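Local atomic coordinates of beta-Ala-His dipeptidase (Homo sapiens, PDB entry 3DLJ), a protein that hydrolyses carnosine, anserine and other Xaa-His dipeptides as a secreted, homodimeric M20-family metallopeptidase that binds two zinc ions per subunit. Residues Asn168-Ile173 and Asp193-Gly198; Arg54-Ala59 and Ile88-Leu93; Lys409-Thr414 and Thr471-Ala476; Gln29-Trp34 and Pro147-Ile152. All coordinates share one frame; numbering follows the deposited sequence.

Interaction 1 (Asn168-Ile173 and Asp193-Gly198); sequences NIKFII and DRFFSG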
# COMPACT_ATOMS: atom_id res chain seq x y z
N ASN A 168 14.31 -17.24 14.66
CA ASN A 168 13.56 -16.39 15.58
C ASN A 168 12.69 -15.45 14.73
O ASN A 168 13.04 -15.10 13.60
CB ASN A 168 14.48 -15.58 16.51
CG ASN A 168 15.42 -16.45 17.35
OD1 ASN A 168 14.99 -17.35 18.08
ND2 ASN A 168 16.70 -16.15 17.27
N ILE A 169 11.54 -15.07 15.25
CA ILE A 169 10.64 -14.20 14.51
C ILE A 169 10.23 -13.02 15.35
O ILE A 169 9.78 -13.17 16.49
CB ILE A 169 9.39 -14.95 13.98
CG1 ILE A 169 9.83 -16.05 13.00
CG2 ILE A 169 8.40 -13.98 13.32
CD1 ILE A 169 8.68 -16.86 12.41
N LYS A 170 10.42 -11.85 14.78
CA LYS A 170 9.94 -10.62 15.34
C LYS A 170 8.78 -10.07 14.51
O LYS A 170 8.69 -10.27 13.29
CB LYS A 170 11.10 -9.62 15.51
CG LYS A 170 12.05 -9.99 16.65
CD LYS A 170 13.07 -8.90 17.01
CE LYS A 170 13.61 -9.14 18.42
NZ LYS A 170 14.94 -8.49 18.73
N PHE A 171 7.85 -9.41 15.20
CA PHE A 171 6.71 -8.77 14.53
C PHE A 171 6.68 -7.31 14.94
O PHE A 171 6.77 -7.00 16.14
CB PHE A 171 5.37 -9.41 14.93
CG PHE A 171 5.37 -10.94 14.94
CD1 PHE A 171 5.97 -11.65 15.97
CD2 PHE A 171 4.68 -11.64 13.95
CE1 PHE A 171 5.93 -13.04 16.01
CE2 PHE A 171 4.64 -13.03 13.98
CZ PHE A 171 5.27 -13.74 15.00
N ILE A 172 6.57 -6.43 13.96
CA ILE A 172 6.18 -5.02 14.20
C ILE A 172 4.88 -4.70 13.44
O ILE A 172 4.88 -4.60 12.21
CB ILE A 172 7.32 -4.00 13.89
CG1 ILE A 172 6.86 -2.57 14.13
CG2 ILE A 172 7.89 -4.17 12.45
CD1 ILE A 172 7.94 -1.54 13.91
N ILE A 173 3.77 -4.58 14.17
CA ILE A 173 2.47 -4.35 13.55
C ILE A 173 1.85 -3.06 14.07
O ILE A 173 1.68 -2.88 15.28
CB ILE A 173 1.46 -5.53 13.78
CG1 ILE A 173 2.10 -6.93 13.59
CG2 ILE A 173 0.21 -5.34 12.97
CD1 ILE A 173 2.56 -7.31 12.19
N ASP A 193 18.52 0.30 17.76
CA ASP A 193 19.53 -0.51 18.44
C ASP A 193 18.97 -1.17 19.69
O ASP A 193 19.68 -1.41 20.65
CB ASP A 193 20.75 0.36 18.80
CG ASP A 193 21.50 0.86 17.58
OD1 ASP A 193 21.36 0.25 16.49
OD2 ASP A 193 22.24 1.86 17.71
N ARG A 194 17.67 -1.45 19.68
CA ARG A 194 17.02 -2.04 20.85
C ARG A 194 16.23 -3.27 20.38
O ARG A 194 16.77 -4.37 20.42
CB ARG A 194 16.15 -0.98 21.54
CG ARG A 194 16.07 -1.10 23.06
CD ARG A 194 15.67 0.24 23.69
N PHE A 195 15.01 -3.07 19.90
CA PHE A 195 14.22 -4.15 19.28
C PHE A 195 14.84 -4.64 17.95
O PHE A 195 14.75 -5.83 17.63
CB PHE A 195 12.78 -3.69 19.06
CG PHE A 195 11.87 -4.74 18.44
CD1 PHE A 195 11.68 -4.79 17.05
CD2 PHE A 195 11.18 -5.66 19.24
CE1 PHE A 195 10.84 -5.74 16.47
CE2 PHE A 195 10.32 -6.61 18.67
CZ PHE A 195 10.15 -6.65 17.29
N PHE A 196 15.45 -3.73 17.20
CA PHE A 196 15.98 -4.07 15.88
C PHE A 196 17.44 -4.50 15.91
O PHE A 196 18.01 -4.86 14.87
CB PHE A 196 15.75 -2.94 14.87
CG PHE A 196 14.29 -2.74 14.53
CD1 PHE A 196 13.57 -1.69 15.09
CD2 PHE A 196 13.63 -3.64 13.67
CE1 PHE A 196 12.21 -1.52 14.79
CE2 PHE A 196 12.28 -3.49 13.37
CZ PHE A 196 11.56 -2.42 13.93
N SER A 197 18.02 -4.48 17.11
CA SER A 197 19.38 -4.95 17.34
C SER A 197 19.43 -6.44 17.01
O SER A 197 18.77 -7.26 17.66
CB SER A 197 19.78 -4.67 18.80
OG SER A 197 21.10 -5.11 19.11
N GLY A 198 20.18 -6.80 15.98
CA GLY A 198 20.35 -8.21 15.62
C GLY A 198 19.25 -8.85 14.78
O GLY A 198 19.31 -10.06 14.50

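Interaction 2 (Arg54-Ala59 and Ile88-Leu93); sequences RMMAVA and IPPVIL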
# COMPACT_ATOMS: atom_id res chain seq x y z
N ARG A 54 -9.24 -2.03 19.38
CA ARG A 54 -9.68 -3.39 19.65
C ARG A 54 -8.96 -4.39 18.74
O ARG A 54 -8.59 -5.47 19.19
CB ARG A 54 -11.18 -3.54 19.47
CG ARG A 54 -11.68 -4.83 20.07
CD ARG A 54 -13.17 -4.86 20.15
NE ARG A 54 -13.75 -4.93 18.81
CZ ARG A 54 -14.02 -6.06 18.17
NH1 ARG A 54 -14.54 -5.98 16.96
NH2 ARG A 54 -13.77 -7.26 18.72
N MET A 55 -8.76 -4.00 17.48
CA MET A 55 -7.97 -4.74 16.50
C MET A 55 -6.55 -5.03 16.97
O MET A 55 -6.09 -6.17 16.95
CB MET A 55 -7.94 -3.98 15.15
CG MET A 55 -7.29 -4.73 13.97
SD MET A 55 -8.16 -6.19 13.36
CE MET A 55 -7.44 -7.53 14.38
N MET A 56 -5.83 -3.98 17.39
CA MET A 56 -4.49 -4.14 17.94
C MET A 56 -4.49 -5.06 19.14
O MET A 56 -3.56 -5.85 19.32
CB MET A 56 -3.88 -2.77 18.28
CG MET A 56 -3.85 -1.80 17.07
SD MET A 56 -3.23 -2.59 15.57
CE MET A 56 -1.48 -2.70 15.95
N ALA A 57 -5.54 -4.98 19.97
CA ALA A 57 -5.67 -5.85 21.15
C ALA A 57 -5.92 -7.32 20.78
O ALA A 57 -5.35 -8.23 21.40
CB ALA A 57 -6.77 -5.32 22.08
N VAL A 58 -6.75 -7.54 19.77
CA VAL A 58 -7.02 -8.89 19.25
C VAL A 58 -5.75 -9.55 18.66
O VAL A 58 -5.48 -10.74 18.92
CB VAL A 58 -8.17 -8.87 18.20
CG1 VAL A 58 -8.25 -10.21 17.41
CG2 VAL A 58 -9.50 -8.58 18.90
N ALA A 59 -4.99 -8.77 17.89
CA ALA A 59 -3.68 -9.17 17.37
C ALA A 59 -2.61 -9.42 18.46
O ALA A 59 -1.87 -10.39 18.38
CB ALA A 59 -3.17 -8.13 16.36
N ILE A 88 -3.61 7.56 19.11
CA ILE A 88 -3.05 6.64 18.12
C ILE A 88 -3.10 5.23 18.71
O ILE A 88 -2.84 5.07 19.92
CB ILE A 88 -1.60 7.02 17.75
CG1 ILE A 88 -1.54 8.44 17.16
CG2 ILE A 88 -0.99 6.05 16.76
CD1 ILE A 88 -0.21 9.15 17.45
N PRO A 89 -3.50 4.22 17.89
CA PRO A 89 -3.43 2.81 18.28
C PRO A 89 -2.01 2.34 18.60
O PRO A 89 -1.06 2.79 17.94
CB PRO A 89 -3.94 2.07 17.03
CG PRO A 89 -3.79 3.04 15.93
CD PRO A 89 -4.12 4.36 16.56
N PRO A 90 -1.87 1.44 19.60
CA PRO A 90 -0.54 0.98 19.99
C PRO A 90 0.15 0.25 18.86
O PRO A 90 -0.51 -0.23 17.93
CB PRO A 90 -0.82 0.02 21.17
CG PRO A 90 -2.23 -0.40 21.02
CD PRO A 90 -2.93 0.81 20.42
N VAL A 91 1.47 0.23 18.91
CA VAL A 91 2.22 -0.55 17.96
C VAL A 91 2.58 -1.85 18.69
O VAL A 91 3.05 -1.83 19.83
CB VAL A 91 3.46 0.19 17.44
CG1 VAL A 91 4.38 -0.78 16.72
CG2 VAL A 91 3.05 1.33 16.47
N ILE A 92 2.32 -2.98 18.04
CA ILE A 92 2.77 -4.24 18.58
C ILE A 92 4.22 -4.44 18.21
O ILE A 92 4.59 -4.35 17.04
CB ILE A 92 1.92 -5.43 18.10
CG1 ILE A 92 0.52 -5.32 18.69
CG2 ILE A 92 2.61 -6.78 18.46
CD1 ILE A 92 -0.45 -6.30 18.12
N LEU A 93 5.04 -4.68 19.24
CA LEU A 93 6.42 -5.10 19.08
C LEU A 93 6.60 -6.45 19.75
O LEU A 93 6.72 -6.52 20.98
CB LEU A 93 7.38 -4.08 19.68
CG LEU A 93 7.53 -2.71 19.02
CD1 LEU A 93 8.59 -1.92 19.78
CD2 LEU A 93 7.93 -2.84 17.57

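Interaction 3 (Lys409-Thr414 and Thr471-Ala476); sequences KRAIRT and TKLFAA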
# COMPACT_ATOMS: atom_id res chain seq x y z
N LYS A 409 12.95 -16.32 -3.30
CA LYS A 409 12.98 -17.01 -4.61
C LYS A 409 12.85 -18.52 -4.47
O LYS A 409 11.98 -19.14 -5.10
CB LYS A 409 14.29 -16.70 -5.36
CG LYS A 409 14.50 -15.24 -5.70
CD LYS A 409 15.95 -14.99 -6.09
CE LYS A 409 16.08 -13.81 -7.05
NZ LYS A 409 17.51 -13.50 -7.37
N ARG A 410 13.72 -19.10 -3.63
CA ARG A 410 13.65 -20.51 -3.26
C ARG A 410 12.31 -20.92 -2.62
O ARG A 410 11.75 -21.94 -2.99
CB ARG A 410 14.82 -20.88 -2.34
CG ARG A 410 16.20 -20.80 -3.00
N ALA A 411 11.80 -20.14 -1.67
CA ALA A 411 10.52 -20.46 -1.05
C ALA A 411 9.40 -20.48 -2.09
O ALA A 411 8.52 -21.34 -2.03
CB ALA A 411 10.18 -19.48 0.09
N ILE A 412 9.45 -19.54 -3.05
CA ILE A 412 8.44 -19.45 -4.11
C ILE A 412 8.49 -20.65 -5.03
O ILE A 412 7.45 -21.24 -5.32
CB ILE A 412 8.51 -18.11 -4.92
CG1 ILE A 412 7.98 -16.96 -4.07
CG2 ILE A 412 7.70 -18.21 -6.25
CD1 ILE A 412 7.88 -15.64 -4.81
N ARG A 413 9.70 -21.03 -5.44
CA ARG A 413 9.89 -22.20 -6.28
C ARG A 413 9.31 -23.45 -5.62
O ARG A 413 8.59 -24.21 -6.27
CB ARG A 413 11.37 -22.39 -6.66
N THR A 414 9.59 -23.63 -4.32
CA THR A 414 9.07 -24.78 -3.56
C THR A 414 7.54 -24.88 -3.57
O THR A 414 6.99 -25.97 -3.81
CB THR A 414 9.58 -24.79 -2.09
OG1 THR A 414 10.98 -25.06 -2.06
CG2 THR A 414 8.88 -25.86 -1.25
N THR A 471 0.37 -18.75 2.93
CA THR A 471 0.72 -19.30 4.23
C THR A 471 1.84 -20.34 4.13
O THR A 471 2.79 -20.32 4.94
CB THR A 471 -0.54 -19.90 4.95
OG1 THR A 471 -1.63 -18.94 4.95
CG2 THR A 471 -0.22 -20.33 6.37
N LYS A 472 1.75 -21.22 3.14
CA LYS A 472 2.81 -22.19 2.84
C LYS A 472 4.12 -21.56 2.39
O LYS A 472 5.22 -22.04 2.76
CB LYS A 472 2.34 -23.17 1.77
CG LYS A 472 1.28 -24.10 2.27
CD LYS A 472 0.39 -24.51 1.13
CE LYS A 472 -0.58 -25.56 1.55
NZ LYS A 472 -0.94 -26.31 0.35
N LEU A 473 4.01 -20.50 1.59
CA LEU A 473 5.15 -19.73 1.13
C LEU A 473 5.93 -19.19 2.32
O LEU A 473 7.17 -19.31 2.38
CB LEU A 473 4.70 -18.56 0.23
CG LEU A 473 5.78 -17.58 -0.24
CD1 LEU A 473 6.76 -18.34 -1.07
CD2 LEU A 473 5.19 -16.46 -1.06
N PHE A 474 5.22 -18.59 3.26
CA PHE A 474 5.85 -18.10 4.46
C PHE A 474 6.51 -19.22 5.28
O PHE A 474 7.62 -19.05 5.82
CB PHE A 474 4.85 -17.26 5.30
CG PHE A 474 4.50 -15.92 4.71
CD1 PHE A 474 5.42 -15.21 3.91
CD2 PHE A 474 3.26 -15.32 4.98
CE1 PHE A 474 5.09 -13.93 3.38
CE2 PHE A 474 2.91 -14.03 4.45
CZ PHE A 474 3.83 -13.34 3.66
N ALA A 475 5.83 -20.36 5.40
CA ALA A 475 6.41 -21.56 6.07
C ALA A 475 7.76 -22.01 5.44
O ALA A 475 8.78 -22.16 6.15
CB ALA A 475 5.40 -22.70 6.07
N ALA A 476 7.78 -22.19 4.12
CA ALA A 476 9.01 -22.52 3.40
C ALA A 476 10.13 -21.48 3.62
O ALA A 476 11.32 -21.83 3.73
CB ALA A 476 8.71 -22.68 1.90

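Interaction 4 (Gln29-Trp34 and Pro147-Ile152); sequences QTLKEW and PVLAWI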
# COMPACT_ATOMS: atom_id res chain seq x y z
N GLN A 29 -11.90 -18.30 8.49
CA GLN A 29 -12.84 -17.78 9.47
C GLN A 29 -12.15 -16.76 10.37
O GLN A 29 -12.77 -15.78 10.75
CB GLN A 29 -13.47 -18.92 10.31
CG GLN A 29 -14.25 -18.45 11.51
CD GLN A 29 -15.55 -17.74 11.15
OE1 GLN A 29 -16.18 -18.02 10.13
NE2 GLN A 29 -15.96 -16.81 12.00
N THR A 30 -10.88 -16.98 10.73
CA THR A 30 -10.15 -15.95 11.47
C THR A 30 -10.08 -14.66 10.63
O THR A 30 -10.32 -13.57 11.16
CB THR A 30 -8.75 -16.38 11.87
OG1 THR A 30 -8.85 -17.55 12.68
CG2 THR A 30 -8.07 -15.28 12.67
N LEU A 31 -9.81 -14.78 9.34
CA LEU A 31 -9.78 -13.60 8.50
C LEU A 31 -11.14 -12.88 8.49
O LEU A 31 -11.20 -11.66 8.59
CB LEU A 31 -9.27 -13.93 7.09
CG LEU A 31 -9.19 -12.76 6.11
CD1 LEU A 31 -8.32 -11.62 6.66
CD2 LEU A 31 -8.69 -13.23 4.73
N LYS A 32 -12.23 -13.65 8.35
CA LYS A 32 -13.60 -13.12 8.43
C LYS A 32 -13.81 -12.32 9.73
O LYS A 32 -14.37 -11.21 9.70
CB LYS A 32 -14.61 -14.28 8.33
CG LYS A 32 -16.08 -13.85 8.34
CD LYS A 32 -16.99 -15.03 7.96
CE LYS A 32 -18.34 -14.55 7.38
NZ LYS A 32 -19.35 -14.32 8.45
N GLU A 33 -13.33 -12.86 10.85
CA GLU A 33 -13.41 -12.20 12.16
C GLU A 33 -12.53 -10.97 12.24
O GLU A 33 -12.93 -9.98 12.85
CB GLU A 33 -13.04 -13.16 13.28
CG GLU A 33 -14.06 -14.25 13.52
CD GLU A 33 -13.52 -15.40 14.35
OE1 GLU A 33 -14.23 -16.42 14.46
OE2 GLU A 33 -12.38 -15.31 14.89
N TRP A 34 -11.34 -10.99 11.66
CA TRP A 34 -10.48 -9.79 11.70
C TRP A 34 -11.02 -8.66 10.80
O TRP A 34 -10.96 -7.52 11.17
CB TRP A 34 -9.01 -10.11 11.39
CG TRP A 34 -8.25 -10.74 12.53
CD1 TRP A 34 -8.76 -11.53 13.52
CD2 TRP A 34 -6.82 -10.68 12.76
NE1 TRP A 34 -7.75 -11.94 14.36
CE2 TRP A 34 -6.56 -11.44 13.92
CE3 TRP A 34 -5.76 -10.06 12.09
CZ2 TRP A 34 -5.27 -11.58 14.45
CZ3 TRP A 34 -4.46 -10.20 12.61
CH2 TRP A 34 -4.24 -10.96 13.78
N PRO A 147 -2.56 -11.01 4.34
CA PRO A 147 -1.14 -11.33 4.46
C PRO A 147 -0.55 -11.30 5.89
O PRO A 147 0.36 -12.06 6.19
CB PRO A 147 -0.45 -10.30 3.52
CG PRO A 147 -1.50 -9.85 2.60
CD PRO A 147 -2.76 -9.82 3.48
N VAL A 148 -1.06 -10.46 6.77
CA VAL A 148 -0.64 -10.53 8.17
C VAL A 148 -1.02 -11.88 8.77
O VAL A 148 -0.22 -12.52 9.47
CB VAL A 148 -1.15 -9.36 9.05
CG1 VAL A 148 -0.81 -9.60 10.53
CG2 VAL A 148 -0.56 -8.05 8.60
N LEU A 149 -2.25 -12.32 8.50
CA LEU A 149 -2.75 -13.59 9.05
C LEU A 149 -2.10 -14.79 8.41
O LEU A 149 -1.90 -15.79 9.08
CB LEU A 149 -4.28 -13.69 8.95
CG LEU A 149 -5.01 -13.02 10.12
CD1 LEU A 149 -6.53 -12.92 9.86
CD2 LEU A 149 -4.73 -13.77 11.44
N ALA A 150 -1.78 -14.70 7.12
CA ALA A 150 -1.07 -15.76 6.43
C ALA A 150 0.29 -16.05 7.07
O ALA A 150 0.67 -17.22 7.24
CB ALA A 150 -0.91 -15.43 4.96
N TRP A 151 1.01 -14.98 7.42
CA TRP A 151 2.27 -15.02 8.18
C TRP A 151 2.06 -15.60 9.56
O TRP A 151 2.79 -16.52 9.96
CB TRP A 151 2.90 -13.61 8.29
CG TRP A 151 4.24 -13.56 8.99
CD1 TRP A 151 4.45 -13.40 10.34
CD2 TRP A 151 5.55 -13.67 8.39
NE1 TRP A 151 5.81 -13.42 10.61
CE2 TRP A 151 6.50 -13.56 9.44
CE3 TRP A 151 6.02 -13.83 7.07
CZ2 TRP A 151 7.89 -13.62 9.22
CZ3 TRP A 151 7.41 -13.88 6.85
CH2 TRP A 151 8.32 -13.78 7.91
N ILE A 152 1.07 -15.07 10.29
CA ILE A 152 0.75 -15.57 11.64
C ILE A 152 0.30 -17.04 11.61
O ILE A 152 0.67 -17.83 12.49
CB ILE A 152 -0.30 -14.67 12.36
CG1 ILE A 152 0.35 -13.37 12.85
CG2 ILE A 152 -0.99 -15.44 13.52
CD1 ILE A 152 -0.64 -12.25 13.26

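Interaction 1 (Asn168-Ile173 and Asp193-Gly198)
K170 on the strand and F195 in the loop have their CA atoms 8.7 Å apart, the spacing of a loop laid over a sheet rather than of two paired strands. The pair belongs to a beta-alpha-beta crossover: strand 168-174 leads through helix 184-191 and the irregular segment 193-198 to strand 201-204, with strand 104-110 between the two in the parallel part of the sheet. K170 illustrates how one lysine can grip such a loop twice. Stretched out past CG, its chain runs antiparallel to the F195 side chain, and its CD lies over one face of the F195 ring, 3.9 Å from the centroid, in a CH-pi contact. At the end of the chain, K170 NZ gives a hydrogen bond of 2.9 Å to F195 O, meeting it at a C=O...N angle of 142° and tilted 24° from the carbonyl plane. The same ammonium group stands 4.9 Å from the centroid of the F195 ring, a cation-pi contact over the face. The ring reaches the strand because F195 CG is anti to the backbone N (chi1 -179°), which also brings F195 CZ to 3.6 Å from F171 O. With an alanine here in place of the lysine, F195 O would probably lose this donor and the F195 ring the chain lying over its face. F195 CD1 lies over the centre of the F196 ring. At the edge of that F196 ring, near its plane, I172 CD1 packs 3.7 Å from F196 CZ.

Interaction 2 (Arg54-Ala59 and Ile88-Leu93)
The helix-on-sheet layer of the catalytic domain is where M56 and A59, one turn apart on helix 46-65, meet P89, P90 and I92 at the entry to strand 91-96. It is a worked example of how a flexible side chain fits a helix to an uneven partner, because the two prolines precede the strand and, of the three residues met here, I92 alone lies in it. M56 starts with CG anti to its carbonyl carbon (chi1 -56°) and then bends at chi2 and chi3, which turns its methyl in toward the strand backbone. Its CB lies 4.0 Å from P90 CG, while farther out M56 CG touches P89 CB at 3.9 Å. The terminal methyl ends over the backbone, with M56 CE 3.3 Å from P90 O. I92 answers from the strand. Its extended CG1-CD1 arm, with CG1 anti to the carbonyl carbon (chi1 -68°), drives CD1 into the helix surface, 3.4 Å from M56 O and 3.7 Å from A59 CB. The small alanine thus lets the isoleucine come up close to the helix backbone. A60 and L63 carry the bed for I92 along the same helix, L52 touches P89 and F53 touches P90, and V91 turns the other way, toward I172. The site is not remote: the side chain of P89 is about 6 Å from that of D112, probably an active-site residue, and that of M56 about 7 Å from that of the zinc ligand H110. Such apolar packing of a helix on the central sheet belongs to the alpha/beta catalytic domain of the M20 peptidases.

Interaction 3 (Lys409-Thr414 and Thr471-Ala476)
L473 lays its CD1 methyl over the backbone of the facing helix, 3.5 Å from A411 C and the same 3.5 Å from I412 CG1. The contact shows how small residues let two helices come close. The axes of the short segments approach to 8.5 Å at an angle of 130° between their directions, and at the nearest point A411 and A476 face each other, CA to CA 5.1 Å and CB to CB 4.0 Å. L473 does not start out straight at its partner; with CG anti to the backbone N (chi1 175°), its branched end swings across and settles against A411 CB as well, 3.8 Å from CD1. I412 leaves its helix pointing away, yet its CG1 comes back beside both methyls of L473. At the margin T414 CG2 approaches A476 CB at 4.5 Å, while T414 OG1 makes a weak hydrogen bond to R410 O in its own helix. Away from the zinc site, the pair joins helix 403-416 to helix 464-482, which also packs on helices 13-22 and 141-160: T471 lies against I20 and A150, and F474 meets W151 edge-to-face.

Interaction 4 (Gln29-Trp34 and Pro147-Ile152)
With CG anti to its carbonyl carbon (chi1 -77°), W34 swings its indole out from helix 24-35 and over L149 of helix 141-160. L149 CD2 sits above the six-membered ring, 3.6 Å from the centroid and 6° off the ring normal, a CH-pi contact almost square to the face. The other branch is used too: L149 CD1 packs 3.6 Å from L31 CA, next to L31 CD1, and T30 CG2 adds a further contact, 3.9 Å from L149 CD2. One leucine thus packs against three residues of the opposing helix. The outer rim of the indole has its own neighbours, V148 CG1 at the edge, 4.2 Å from W34 CZ3, and I152 CD1, 3.9 Å from W34 CH2. Cutting W34 back to an alanine is likely to open a gap above L149 and leave V148 and I152 without their aromatic neighbour. M55, V58 and T62 of helix 46-65 also touch W34, making it a three-helix junction. The V148 side chain is about 8 Å from a bound zinc ion, which places this helix-helix packing near the metal site, in the helical layer of the M20 catalytic domain.

How the interactions relate
Interactions 1 and 2 share one mixed sheet: strands 168-174 and 91-96 are neighbours, and I92 N probably bonds to I173 O, although the contact centres are about 17 Å apart. The strand gives K170 and I172 to the loop of interaction 1, whereas I169 and F171 turn to W151 of helix 141-160, so helices and loop sandwich the sheet. Interaction 4 ties the helical layer to interaction 2, their centres about 15 Å apart, through W34 against M55, V58 and A59. W151 and A150 also meet F474 and T471, extending the layer to interaction 3, its centre about 18 Å away. Along the chain, interaction 4 brackets interaction 2; interactions 1 and 3 follow, so distant sequence is drawn into one catalytic domain.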